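Local coordinates for protein carbamate kinase (Mycoplasma penetrans, PDB 4AXS) that probably transfers a phosphoryl group reversibly between carbamoyl phosphate and ADP, yielding ATP and carbamate at the end of the arginine deiminase pathway, at residues A[41-46]-A[108-113]; A[52-57]-A[64-69]; A[102-107]-A[131-136]; A[239-244]-A[306-311]; A[284-289]-A[293-298]. One frame throughout, in Å; residues are numbered along the deposited sequence.

In the fold
All five contacts lie in the amino acid kinase fold. Contact 2 packs helix 48-59 on strand 64-68 of the mixed sheet that also holds strand 309-313 of contact 4. Contacts 1 and 3 share helix 96-121 and alternate along the chain; their centres lie about 15 Å apart, and both touch the second subunit. M111 of contact 1 packs on V66 and H68 of contact 2, linking that helix to the sheet. Contacts 4 and 5, centres about 18 Å apart, come later in the chain and meet where A310 touches A298. The centres of contacts 1 and 5 are about 28 Å apart, across the chain's centre, so the set runs from the dimer interface to the opposite side.

Contact 1 (A[41-46]-A[108-113]); sequences SQQKEL and GYHMLT
H110 reaches from helix 96-121 into the flank of helix 40-46, where Q43 meets its imidazole at the edge and K44 passes over one face. The two helices come close here, with K44 CA 5.8 Å from H110 CA. K44 CB stands 4.1 Å from the centroid of the H110 ring in a CH-pi contact, and K44 CG approaches H110 CD2 to 3.4 Å. The lysine chain crosses the ring at about a right angle, then bends sharply at its third torsion (chi3 -33°), which carries CE past the NE2 corner. Its ammonium group ends on a water, 3.2 Å from K44 NZ, that is also bound to Y109 OH. The Y109 ring supplies CD2 to the opposite face of H110, so both faces of the imidazole have a neighbour, the second only near its rim. Q43, extended beyond CG, lays its OE1 in the ring plane and accepts a hydrogen bond of 2.8 Å from H110 ND1, the amide turned 76° from the ring. That bond is somewhat doubtful, because Q43 OE1 sits too close to the Y106 ring. The other ring nitrogen, H110 NE2, is hydrogen-bonded to E98 of the second subunit, which also forms a long, weak ion pair with K44. If ND1 does donate to Q43, a carboxylate at NE2 would favour a doubly protonated, cationic imidazole, despite the lysine nearby.

Contact 2 (A[52-57]-A[64-69]); sequences AKIAAL and VIVGHG
This is a purely apolar helix-on-sheet contact in the amino acid kinase fold: I54 and L57 of helix 48-59 pack on V64 and V66 of strand 64-68. The helix belongs to the beta-alpha-beta crossover that leads from strand 27-31 to its parallel neighbour 64-68, and it runs nearly antiparallel to the strand, at 161° with the short axes 9.4 Å apart. V64 and V66, two residues apart on the strand, both turn their side chains to the helix. I54 serves both. Its CG2 branch, anti to its own backbone N, meets V64 CG1 at 3.8 Å, while the longer branch carries CD1 forward to meet V66 CG2 tip to tip at 3.7 Å. L57, one helical turn on, comes to the other methyl of V64, its CB 3.6 Å from V64 CG2, the two side chains crossing at about a right angle. V64 is therefore straddled, with one methyl given to each helix residue. Beyond the pair, V64 and L57 also rest on I29 of strand 27-31, and V66 touches M111 of helix 96-121. With aliphatic carbons alone in touch, the hold between these two segments is apolar packing and has no directional bond.

Contact 3 (A[102-107]-A[131-136]); sequences MSQGYI and FLTQTI
Q104 of helix 96-121 grips the backbone of T133 with both ends of its amide, tying the helix to the residue just before strand 134-137 in the amino acid kinase fold. The amide acts like a piece of peptide: T133 N donates to Q104 OE1 over 2.7 Å, in the carbonyl plane and on a lone pair, while Q104 NE2 donates to T133 O over 3.2 Å, nearly straight at 168°. Two bonds to one residue fix the rotation of the amide. The T133 backbone pairs with I214 as well, and the T133 hydroxyl is bonded to G209 N. The tight side of the contact is supplied by L132, whose CG stands anti to the backbone N (chi1 -168°), bringing CD2 over a face of the amide, 3.5 Å from Q104 CD. L132 also packs on L112 of the second subunit. Looser is the side toward F131, where the protein atoms stand apart, with Q104 OE1 4.0 Å from F131 O, and a water fills in between them. Q104 OE1 therefore takes two hydrogens, one from T133 N and one from this water, which lies 2.9 Å from Q104 OE1 and gives its other hydrogen to F131 O at 2.7 Å.

Contact 4 (A[239-244]-A[306-311]); sequences IADAVN and PNRSAI
A single arginine, R308, bridges two backbones that stay well apart to reach D241 and N244: the nearest CA atoms are those of N244 and R308 at 9.2 Å, and the long side chain makes nearly the whole contact. R308 lies in the loop that leads into strand 309-313. Its CG lies between the backbone N and the carbonyl carbon (chi1 56°), and a second bend at chi3 swings the guanidinium toward the C-terminal end of helix 232-242. There D241 OD2 sits at the edge of the guanidinium, in its plane, and forms a salt bridge with R308 NH1 at a long 3.6 Å. The carboxylate is turned 87° from the guanidinium, so the two groups do not lie flat in a two-pronged pair. N244 approaches the other terminal nitrogen, with its CG 3.4 Å from R308 NH2 and its amide plane steeply tilted to the guanidinium. N244, with positive phi (56°), is the C-prime residue of the Schellman motif that ends the helix, and its side chain comes beside the arginine. R308 has a firmer partner outside, since NH1 is hydrogen-bonded to the carbonyl of F301 at the end of helix 292-302. The negative ends of the two helix dipoles would probably help to stabilise the guanidinium charge. The salt bridge adds to this as a long, partly exposed link between helix 232-242 and the loop leading into the sheet, and its strength is likely modest.

Contact 5 (A[284-289]-A[293-298]); sequences DQFAKG and PKIKAA
The F286 ring presents one face to I295, whose CG1 stands 4.2 Å from the ring centroid and only 13° off its normal, a CH-pi contact between the loop before helix 292-302 and the helix itself. CG1 is not centred but lies toward the rim, 4.1 Å from F286 CD2. The side chains cross at about a right angle: the ring projects from the loop, and the isoleucine, its CG1 anti to its carbonyl carbon (chi1 -68°), brings that branch down on it. The opposite face of the ring is covered by CB of Q285, so the phenyl is held between its own chain neighbour and the helix. A second touch lies nearer the start of the helix, where the P293 ring leans on the carbonyl oxygen of G289, P293 CD and G289 O standing 3.1 Å apart. Beyond their mutual contact, F286 also packs on L277 and F280 of helix 274-282, and I295 touches L277 as well. Helix 292-302 also packs on strand 309-313, with I295 on I312 and A298 on A310, so it has helix 274-282 and the loop as neighbours as well as that strand.

Contact 1 (A[41-46]-A[108-113])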
# COMPACT_ATOMS: atom_id res chain seq x y z
N SER A 41 -5.60 16.19 6.56
CA SER A 41 -6.79 16.70 7.22
C SER A 41 -7.96 16.66 6.27
O SER A 41 -8.97 16.01 6.56
CB SER A 41 -6.57 18.13 7.72
OG SER A 41 -5.62 18.20 8.78
N GLN A 42 -7.82 17.33 5.12
CA GLN A 42 -8.92 17.48 4.16
C GLN A 42 -9.06 16.29 3.20
O GLN A 42 -10.16 16.01 2.72
CB GLN A 42 -8.81 18.80 3.39
CG GLN A 42 -7.67 18.87 2.38
CD GLN A 42 -7.66 20.17 1.58
OE1 GLN A 42 -8.08 20.20 0.42
NE2 GLN A 42 -7.18 21.25 2.19
N GLN A 43 -7.95 15.61 2.92
CA GLN A 43 -7.98 14.40 2.11
C GLN A 43 -8.94 13.40 2.76
O GLN A 43 -9.75 12.76 2.07
CB GLN A 43 -6.57 13.79 1.95
CG GLN A 43 -6.51 12.62 0.94
CD GLN A 43 -5.10 12.05 0.73
OE1 GLN A 43 -4.56 11.35 1.59
NE2 GLN A 43 -4.53 12.31 -0.44
N LYS A 44 -8.86 13.28 4.09
CA LYS A 44 -9.82 12.46 4.82
C LYS A 44 -11.25 12.94 4.59
O LYS A 44 -12.17 12.14 4.41
CB LYS A 44 -9.48 12.44 6.31
CG LYS A 44 -9.72 11.09 6.98
CD LYS A 44 -9.27 11.11 8.45
CE LYS A 44 -8.06 12.03 8.62
NZ LYS A 44 -7.35 11.87 9.93
N GLU A 45 -11.45 14.26 4.58
CA GLU A 45 -12.73 14.85 4.14
C GLU A 45 -13.15 14.61 2.70
O GLU A 45 -14.21 14.06 2.42
CB GLU A 45 -12.72 16.36 4.35
CG GLU A 45 -13.95 16.85 5.07
CD GLU A 45 -14.35 15.93 6.23
OE1 GLU A 45 -13.64 15.93 7.25
OE2 GLU A 45 -15.36 15.21 6.10
N LEU A 46 -12.30 15.03 1.77
CA LEU A 46 -12.63 14.97 0.34
C LEU A 46 -13.01 13.53 -0.04
O LEU A 46 -14.00 13.31 -0.74
CB LEU A 46 -11.44 15.46 -0.50
CG LEU A 46 -11.31 16.97 -0.75
CD1 LEU A 46 -11.96 17.83 0.33
CD2 LEU A 46 -9.87 17.37 -0.93
N GLY A 108 -4.22 5.15 -0.09
CA GLY A 108 -4.99 3.92 -0.03
C GLY A 108 -5.64 3.78 1.33
O GLY A 108 -6.74 3.25 1.47
N TYR A 109 -4.94 4.26 2.34
CA TYR A 109 -5.47 4.26 3.68
C TYR A 109 -6.78 5.06 3.77
O TYR A 109 -7.80 4.55 4.26
CB TYR A 109 -4.41 4.80 4.65
CG TYR A 109 -4.95 5.29 5.97
CD1 TYR A 109 -5.85 4.53 6.71
CD2 TYR A 109 -4.54 6.51 6.48
CE1 TYR A 109 -6.33 4.98 7.94
CE2 TYR A 109 -5.01 6.96 7.70
CZ TYR A 109 -5.90 6.21 8.42
OH TYR A 109 -6.36 6.68 9.62
N HIS A 110 -6.75 6.30 3.30
CA HIS A 110 -7.95 7.14 3.36
C HIS A 110 -9.11 6.56 2.53
O HIS A 110 -10.24 6.48 3.00
CB HIS A 110 -7.64 8.57 2.94
CG HIS A 110 -7.00 9.39 4.02
ND1 HIS A 110 -6.04 10.35 3.75
CD2 HIS A 110 -7.19 9.42 5.35
CE1 HIS A 110 -5.66 10.91 4.88
NE2 HIS A 110 -6.33 10.37 5.87
N MET A 111 -8.82 6.12 1.32
CA MET A 111 -9.84 5.47 0.52
C MET A 111 -10.38 4.19 1.16
O MET A 111 -11.60 3.99 1.19
CB MET A 111 -9.33 5.23 -0.91
CG MET A 111 -8.96 6.54 -1.63
SD MET A 111 -8.53 6.39 -3.38
CE MET A 111 -10.14 5.98 -4.05
N LEU A 112 -9.50 3.34 1.69
CA LEU A 112 -9.90 2.07 2.28
C LEU A 112 -10.90 2.23 3.42
O LEU A 112 -11.88 1.50 3.50
CB LEU A 112 -8.70 1.30 2.78
CG LEU A 112 -8.85 -0.22 2.76
CD1 LEU A 112 -9.29 -0.67 1.37
CD2 LEU A 112 -7.53 -0.87 3.16
N THR A 113 -10.65 3.19 4.30
CA THR A 113 -11.63 3.47 5.34
C THR A 113 -12.94 3.92 4.69
O THR A 113 -13.99 3.27 4.84
CB THR A 113 -11.18 4.60 6.28
OG1 THR A 113 -9.99 4.21 6.97
CG2 THR A 113 -12.25 4.89 7.30
O HOH W 1 -5.74 9.25 10.67

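Contact 2 (A[52-57]-A[64-69])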
# COMPACT_ATOMS: atom_id res chain seq x y z
N ALA A 52 -18.93 7.49 -1.18
CA ALA A 52 -20.39 7.38 -1.21
C ALA A 52 -20.91 7.10 -2.63
O ALA A 52 -21.77 6.23 -2.82
CB ALA A 52 -21.02 8.64 -0.62
N LYS A 53 -20.38 7.82 -3.62
CA LYS A 53 -20.75 7.54 -5.01
C LYS A 53 -20.38 6.10 -5.39
O LYS A 53 -21.17 5.40 -6.03
CB LYS A 53 -20.11 8.53 -5.99
CG LYS A 53 -20.20 10.01 -5.63
CD LYS A 53 -21.55 10.66 -5.95
CE LYS A 53 -21.36 12.18 -6.09
NZ LYS A 53 -22.61 12.99 -5.88
N ILE A 54 -19.19 5.65 -5.00
CA ILE A 54 -18.78 4.28 -5.31
C ILE A 54 -19.69 3.26 -4.62
O ILE A 54 -20.05 2.24 -5.21
CB ILE A 54 -17.31 4.00 -4.94
CG1 ILE A 54 -16.37 4.69 -5.93
CG2 ILE A 54 -17.03 2.50 -4.96
CD1 ILE A 54 -15.02 5.04 -5.37
N ALA A 55 -20.05 3.54 -3.38
CA ALA A 55 -20.95 2.67 -2.65
C ALA A 55 -22.23 2.44 -3.44
O ALA A 55 -22.63 1.30 -3.67
CB ALA A 55 -21.26 3.25 -1.28
N ALA A 56 -22.86 3.54 -3.89
CA ALA A 56 -24.17 3.48 -4.54
C ALA A 56 -24.23 2.62 -5.80
O ALA A 56 -25.28 2.05 -6.11
CB ALA A 56 -24.69 4.88 -4.83
N LEU A 57 -23.12 2.54 -6.53
CA LEU A 57 -23.07 1.71 -7.73
C LEU A 57 -23.01 0.24 -7.36
O LEU A 57 -23.60 -0.61 -8.03
CB LEU A 57 -21.85 2.08 -8.59
CG LEU A 57 -21.80 3.50 -9.16
CD1 LEU A 57 -20.49 3.73 -9.87
CD2 LEU A 57 -22.97 3.76 -10.12
N VAL A 64 -17.45 -2.09 -9.16
CA VAL A 64 -16.64 -0.88 -9.26
C VAL A 64 -15.19 -1.17 -8.90
O VAL A 64 -14.86 -1.45 -7.75
CB VAL A 64 -17.15 0.27 -8.36
CG1 VAL A 64 -16.31 1.53 -8.56
CG2 VAL A 64 -18.63 0.56 -8.62
N ILE A 65 -14.32 -1.10 -9.91
CA ILE A 65 -12.88 -1.14 -9.71
C ILE A 65 -12.41 0.30 -9.48
O ILE A 65 -12.70 1.18 -10.28
CB ILE A 65 -12.18 -1.70 -10.94
CG1 ILE A 65 -12.61 -3.15 -11.18
CG2 ILE A 65 -10.67 -1.60 -10.78
CD1 ILE A 65 -14.05 -3.34 -11.62
N VAL A 66 -11.70 0.54 -8.39
CA VAL A 66 -11.36 1.92 -8.03
C VAL A 66 -9.89 2.27 -8.22
O VAL A 66 -9.00 1.44 -7.99
CB VAL A 66 -11.82 2.25 -6.61
CG1 VAL A 66 -11.55 3.71 -6.31
CG2 VAL A 66 -13.29 1.94 -6.46
N GLY A 67 -9.63 3.52 -8.63
CA GLY A 67 -8.29 4.01 -8.89
C GLY A 67 -8.19 5.49 -8.59
O GLY A 67 -9.21 6.14 -8.34
N HIS A 68 -6.98 6.04 -8.59
CA HIS A 68 -6.76 7.43 -8.19
C HIS A 68 -5.40 7.94 -8.62
O HIS A 68 -4.45 7.16 -8.77
CB HIS A 68 -6.89 7.59 -6.68
CG HIS A 68 -5.79 6.92 -5.91
ND1 HIS A 68 -4.58 7.53 -5.66
CD2 HIS A 68 -5.71 5.70 -5.34
CE1 HIS A 68 -3.80 6.71 -4.99
NE2 HIS A 68 -4.47 5.59 -4.77
N GLY A 69 -5.30 9.25 -8.81
CA GLY A 69 -4.03 9.88 -9.14
C GLY A 69 -3.33 10.30 -7.88
O GLY A 69 -3.84 10.06 -6.77

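Contact 3 (A[102-107]-A[131-136])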
# COMPACT_ATOMS: atom_id res chain seq x y z
N MET A 102 4.96 5.59 -0.89
CA MET A 102 4.35 6.23 0.27
C MET A 102 3.06 6.92 -0.11
O MET A 102 2.11 6.98 0.68
CB MET A 102 5.32 7.25 0.87
CG MET A 102 6.70 6.69 1.19
SD MET A 102 7.78 7.99 1.79
CE MET A 102 9.33 7.10 1.99
N SER A 103 3.00 7.47 -1.32
CA SER A 103 1.79 8.17 -1.74
C SER A 103 0.62 7.20 -1.84
O SER A 103 -0.49 7.54 -1.45
CB SER A 103 2.00 8.92 -3.05
OG SER A 103 2.08 8.03 -4.15
N GLN A 104 0.89 5.98 -2.34
CA GLN A 104 -0.15 4.96 -2.47
C GLN A 104 -0.72 4.51 -1.13
O GLN A 104 -1.93 4.39 -0.97
CB GLN A 104 0.37 3.74 -3.23
CG GLN A 104 0.46 3.95 -4.74
CD GLN A 104 0.86 2.69 -5.48
OE1 GLN A 104 0.21 1.66 -5.38
NE2 GLN A 104 1.91 2.79 -6.27
N GLY A 105 0.17 4.28 -0.16
CA GLY A 105 -0.26 3.81 1.14
C GLY A 105 -0.87 4.94 1.95
O GLY A 105 -1.72 4.73 2.84
N TYR A 106 -0.43 6.16 1.65
CA TYR A 106 -1.03 7.32 2.28
C TYR A 106 -2.47 7.45 1.76
O TYR A 106 -3.42 7.51 2.54
CB TYR A 106 -0.18 8.56 2.02
CG TYR A 106 -0.87 9.88 2.28
CD1 TYR A 106 -1.56 10.11 3.47
CD2 TYR A 106 -0.80 10.92 1.33
CE1 TYR A 106 -2.18 11.33 3.70
CE2 TYR A 106 -1.41 12.13 1.57
CZ TYR A 106 -2.11 12.33 2.76
OH TYR A 106 -2.73 13.54 3.00
N ILE A 107 -2.63 7.44 0.45
CA ILE A 107 -3.97 7.58 -0.11
C ILE A 107 -4.82 6.32 0.06
O ILE A 107 -6.02 6.41 0.33
CB ILE A 107 -3.92 7.98 -1.60
CG1 ILE A 107 -3.20 9.33 -1.77
CG2 ILE A 107 -5.32 8.05 -2.18
CD1 ILE A 107 -2.45 9.47 -3.07
N PHE A 131 -4.42 -2.72 -3.40
CA PHE A 131 -3.17 -3.32 -3.84
C PHE A 131 -2.12 -2.26 -4.14
O PHE A 131 -2.31 -1.40 -5.00
CB PHE A 131 -3.38 -4.17 -5.09
CG PHE A 131 -4.44 -5.21 -4.95
CD1 PHE A 131 -5.75 -4.92 -5.27
CD2 PHE A 131 -4.13 -6.48 -4.50
CE1 PHE A 131 -6.74 -5.88 -5.13
CE2 PHE A 131 -5.12 -7.45 -4.37
CZ PHE A 131 -6.43 -7.14 -4.69
N LEU A 132 -1.00 -2.32 -3.44
CA LEU A 132 0.15 -1.55 -3.84
C LEU A 132 0.43 -1.91 -5.31
O LEU A 132 0.44 -3.09 -5.66
CB LEU A 132 1.33 -1.92 -2.93
CG LEU A 132 2.61 -1.10 -2.93
CD1 LEU A 132 3.72 -1.87 -3.62
CD2 LEU A 132 2.44 0.29 -3.57
N THR A 133 0.61 -0.90 -6.17
CA THR A 133 0.70 -1.14 -7.61
C THR A 133 2.04 -0.79 -8.29
O THR A 133 2.50 0.35 -8.26
CB THR A 133 -0.44 -0.41 -8.38
OG1 THR A 133 -1.71 -0.81 -7.85
CG2 THR A 133 -0.38 -0.70 -9.90
N GLN A 134 2.64 -1.79 -8.93
CA GLN A 134 3.80 -1.55 -9.79
C GLN A 134 3.39 -1.71 -11.26
O GLN A 134 2.85 -2.75 -11.66
CB GLN A 134 4.98 -2.45 -9.43
CG GLN A 134 5.89 -1.86 -8.35
CD GLN A 134 7.11 -2.74 -8.02
OE1 GLN A 134 7.03 -3.64 -7.19
NE2 GLN A 134 8.23 -2.47 -8.66
N THR A 135 3.61 -0.66 -12.04
CA THR A 135 3.21 -0.65 -13.42
C THR A 135 4.40 -0.95 -14.31
O THR A 135 5.42 -0.27 -14.26
CB THR A 135 2.56 0.68 -13.84
OG1 THR A 135 1.32 0.85 -13.16
CG2 THR A 135 2.32 0.72 -15.37
N ILE A 136 4.23 -1.99 -15.12
CA ILE A 136 5.23 -2.38 -16.10
C ILE A 136 5.24 -1.42 -17.28
O ILE A 136 4.21 -1.12 -17.89
CB ILE A 136 4.95 -3.80 -16.62
CG1 ILE A 136 4.60 -4.74 -15.47
CG2 ILE A 136 6.15 -4.31 -17.40
CD1 ILE A 136 5.78 -5.08 -14.58
O HOH W 2 -2.54 1.08 -5.93

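Contact 4 (A[239-244]-A[306-311])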
# COMPACT_ATOMS: atom_id res chain seq x y z
N ILE A 239 -5.88 -1.09 -17.00
CA ILE A 239 -6.55 -1.91 -16.00
C ILE A 239 -8.01 -2.16 -16.36
O ILE A 239 -8.49 -3.29 -16.27
CB ILE A 239 -6.47 -1.23 -14.62
CG1 ILE A 239 -5.05 -1.36 -14.06
CG2 ILE A 239 -7.52 -1.80 -13.66
CD1 ILE A 239 -4.87 -0.70 -12.72
N ALA A 240 -8.71 -1.10 -16.76
CA ALA A 240 -10.10 -1.20 -17.20
C ALA A 240 -10.23 -2.26 -18.28
O ALA A 240 -11.24 -2.97 -18.37
CB ALA A 240 -10.60 0.15 -17.73
N ASP A 241 -9.20 -2.35 -19.12
CA ASP A 241 -9.20 -3.32 -20.19
C ASP A 241 -8.94 -4.75 -19.70
O ASP A 241 -9.69 -5.67 -20.03
CB ASP A 241 -8.18 -2.94 -21.25
CG ASP A 241 -7.97 -4.03 -22.27
OD1 ASP A 241 -7.13 -4.92 -22.00
OD2 ASP A 241 -8.65 -4.01 -23.32
N ALA A 242 -7.88 -4.93 -18.91
CA ALA A 242 -7.53 -6.25 -18.36
C ALA A 242 -8.65 -6.90 -17.54
O ALA A 242 -8.83 -8.11 -17.58
CB ALA A 242 -6.24 -6.17 -17.54
N VAL A 243 -9.39 -6.09 -16.78
CA VAL A 243 -10.56 -6.59 -16.07
C VAL A 243 -11.77 -6.62 -17.01
O VAL A 243 -12.80 -7.22 -16.71
CB VAL A 243 -10.89 -5.70 -14.86
CG1 VAL A 243 -9.82 -5.86 -13.79
CG2 VAL A 243 -10.99 -4.25 -15.27
N ASN A 244 -11.63 -5.96 -18.15
CA ASN A 244 -12.66 -5.96 -19.18
C ASN A 244 -14.03 -5.49 -18.69
O ASN A 244 -15.04 -6.16 -18.91
CB ASN A 244 -12.78 -7.35 -19.80
CG ASN A 244 -13.34 -7.31 -21.21
OD1 ASN A 244 -12.77 -7.89 -22.13
ND2 ASN A 244 -14.46 -6.60 -21.38
N PRO A 306 -17.52 -2.04 -29.43
CA PRO A 306 -18.88 -1.49 -29.46
C PRO A 306 -19.62 -1.68 -28.13
O PRO A 306 -20.59 -0.98 -27.85
CB PRO A 306 -19.55 -2.29 -30.58
CG PRO A 306 -18.40 -2.64 -31.51
CD PRO A 306 -17.22 -2.85 -30.63
N ASN A 307 -19.15 -2.62 -27.31
CA ASN A 307 -19.82 -2.93 -26.05
C ASN A 307 -19.38 -2.11 -24.82
O ASN A 307 -19.69 -2.48 -23.68
CB ASN A 307 -19.73 -4.44 -25.76
CG ASN A 307 -18.32 -5.02 -25.99
OD1 ASN A 307 -17.82 -5.78 -25.16
ND2 ASN A 307 -17.70 -4.67 -27.11
N ARG A 308 -18.67 -1.01 -25.05
CA ARG A 308 -18.08 -0.24 -23.94
C ARG A 308 -17.98 1.25 -24.22
O ARG A 308 -17.74 1.66 -25.36
CB ARG A 308 -16.69 -0.80 -23.58
CG ARG A 308 -15.70 -0.85 -24.74
CD ARG A 308 -14.28 -1.20 -24.28
NE ARG A 308 -14.22 -2.46 -23.53
CZ ARG A 308 -13.10 -3.11 -23.22
NH1 ARG A 308 -11.91 -2.63 -23.60
NH2 ARG A 308 -13.16 -4.24 -22.54
N SER A 309 -18.15 2.05 -23.18
CA SER A 309 -18.04 3.50 -23.30
C SER A 309 -17.05 4.07 -22.30
O SER A 309 -16.50 3.35 -21.46
CB SER A 309 -19.41 4.16 -23.14
OG SER A 309 -20.14 3.60 -22.06
N ALA A 310 -16.80 5.37 -22.39
CA ALA A 310 -15.94 6.06 -21.43
C ALA A 310 -16.58 7.38 -21.10
O ALA A 310 -17.00 8.13 -21.99
CB ALA A 310 -14.53 6.26 -22.00
N ILE A 311 -16.67 7.68 -19.82
CA ILE A 311 -17.36 8.89 -19.43
C ILE A 311 -16.42 9.86 -18.76
O ILE A 311 -15.75 9.49 -17.81
CB ILE A 311 -18.54 8.60 -18.50
CG1 ILE A 311 -19.55 7.68 -19.20
CG2 ILE A 311 -19.21 9.90 -18.07
CD1 ILE A 311 -20.63 7.13 -18.29

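Contact 5 (A[284-289]-A[293-298])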
# COMPACT_ATOMS: atom_id res chain seq x y z
N ASP A 284 -5.74 20.54 -32.08
CA ASP A 284 -5.33 20.95 -30.75
C ASP A 284 -6.50 21.44 -29.91
O ASP A 284 -6.39 22.43 -29.18
CB ASP A 284 -4.27 22.04 -30.85
CG ASP A 284 -2.89 21.48 -31.14
OD1 ASP A 284 -2.24 20.95 -30.20
OD2 ASP A 284 -2.46 21.57 -32.31
N GLN A 285 -7.62 20.74 -30.01
CA GLN A 285 -8.78 21.09 -29.22
C GLN A 285 -8.53 21.01 -27.72
O GLN A 285 -9.22 21.67 -26.94
CB GLN A 285 -9.98 20.22 -29.59
CG GLN A 285 -10.67 20.65 -30.88
CD GLN A 285 -11.12 22.11 -30.87
OE1 GLN A 285 -11.22 22.74 -29.82
NE2 GLN A 285 -11.41 22.65 -32.05
N PHE A 286 -7.52 20.23 -27.30
CA PHE A 286 -7.41 19.84 -25.90
C PHE A 286 -6.11 20.20 -25.17
O PHE A 286 -5.00 20.07 -25.69
CB PHE A 286 -7.68 18.34 -25.75
CG PHE A 286 -8.96 17.90 -26.39
CD1 PHE A 286 -10.15 18.48 -26.03
CD2 PHE A 286 -8.97 16.89 -27.33
CE1 PHE A 286 -11.34 18.08 -26.60
CE2 PHE A 286 -10.16 16.48 -27.92
CZ PHE A 286 -11.35 17.08 -27.55
N ALA A 287 -6.26 20.64 -23.92
CA ALA A 287 -5.12 20.98 -23.10
C ALA A 287 -4.17 19.78 -22.98
O ALA A 287 -4.53 18.73 -22.45
CB ALA A 287 -5.57 21.47 -21.73
N LYS A 288 -2.98 19.95 -23.53
CA LYS A 288 -1.92 18.96 -23.45
C LYS A 288 -1.60 18.70 -21.97
O LYS A 288 -0.95 19.52 -21.31
CB LYS A 288 -0.70 19.49 -24.20
CG LYS A 288 -0.75 21.01 -24.39
CD LYS A 288 0.62 21.59 -24.68
CE LYS A 288 0.76 23.00 -24.11
NZ LYS A 288 2.19 23.43 -24.06
N GLY A 289 -2.05 17.56 -21.45
CA GLY A 289 -1.94 17.30 -20.03
C GLY A 289 -3.29 17.19 -19.33
O GLY A 289 -3.67 16.11 -18.85
N PRO A 293 -4.60 13.69 -22.39
CA PRO A 293 -4.31 12.35 -21.88
C PRO A 293 -5.56 11.60 -21.47
O PRO A 293 -5.62 10.38 -21.68
CB PRO A 293 -3.45 12.63 -20.63
CG PRO A 293 -2.81 13.93 -20.90
CD PRO A 293 -3.85 14.72 -21.64
N LYS A 294 -6.55 12.30 -20.90
CA LYS A 294 -7.79 11.66 -20.48
C LYS A 294 -8.59 11.22 -21.70
O LYS A 294 -9.16 10.12 -21.73
CB LYS A 294 -8.64 12.61 -19.65
CG LYS A 294 -7.88 13.41 -18.61
CD LYS A 294 -8.80 14.38 -17.89
CE LYS A 294 -8.53 14.36 -16.39
NZ LYS A 294 -7.08 14.56 -16.09
N ILE A 295 -8.62 12.08 -22.70
CA ILE A 295 -9.27 11.78 -23.95
C ILE A 295 -8.62 10.57 -24.59
O ILE A 295 -9.28 9.57 -24.89
CB ILE A 295 -9.14 12.97 -24.92
CG1 ILE A 295 -9.97 14.16 -24.40
CG2 ILE A 295 -9.56 12.57 -26.34
CD1 ILE A 295 -11.40 13.82 -24.10
N LYS A 296 -7.31 10.66 -24.79
CA LYS A 296 -6.56 9.60 -25.43
C LYS A 296 -6.74 8.27 -24.71
O LYS A 296 -7.06 7.24 -25.32
CB LYS A 296 -5.09 9.98 -25.51
CG LYS A 296 -4.78 11.08 -26.51
CD LYS A 296 -3.36 11.62 -26.33
CE LYS A 296 -2.69 11.93 -27.66
NZ LYS A 296 -1.32 12.51 -27.47
N ALA A 297 -6.56 8.29 -23.39
CA ALA A 297 -6.81 7.10 -22.57
C ALA A 297 -8.24 6.58 -22.70
O ALA A 297 -8.47 5.38 -22.67
CB ALA A 297 -6.47 7.38 -21.10
N ALA A 298 -9.20 7.48 -22.84
CA ALA A 298 -10.59 7.06 -23.02
C ALA A 298 -10.76 6.39 -24.38
O ALA A 298 -11.55 5.45 -24.52
CB ALA A 298 -11.53 8.24 -22.89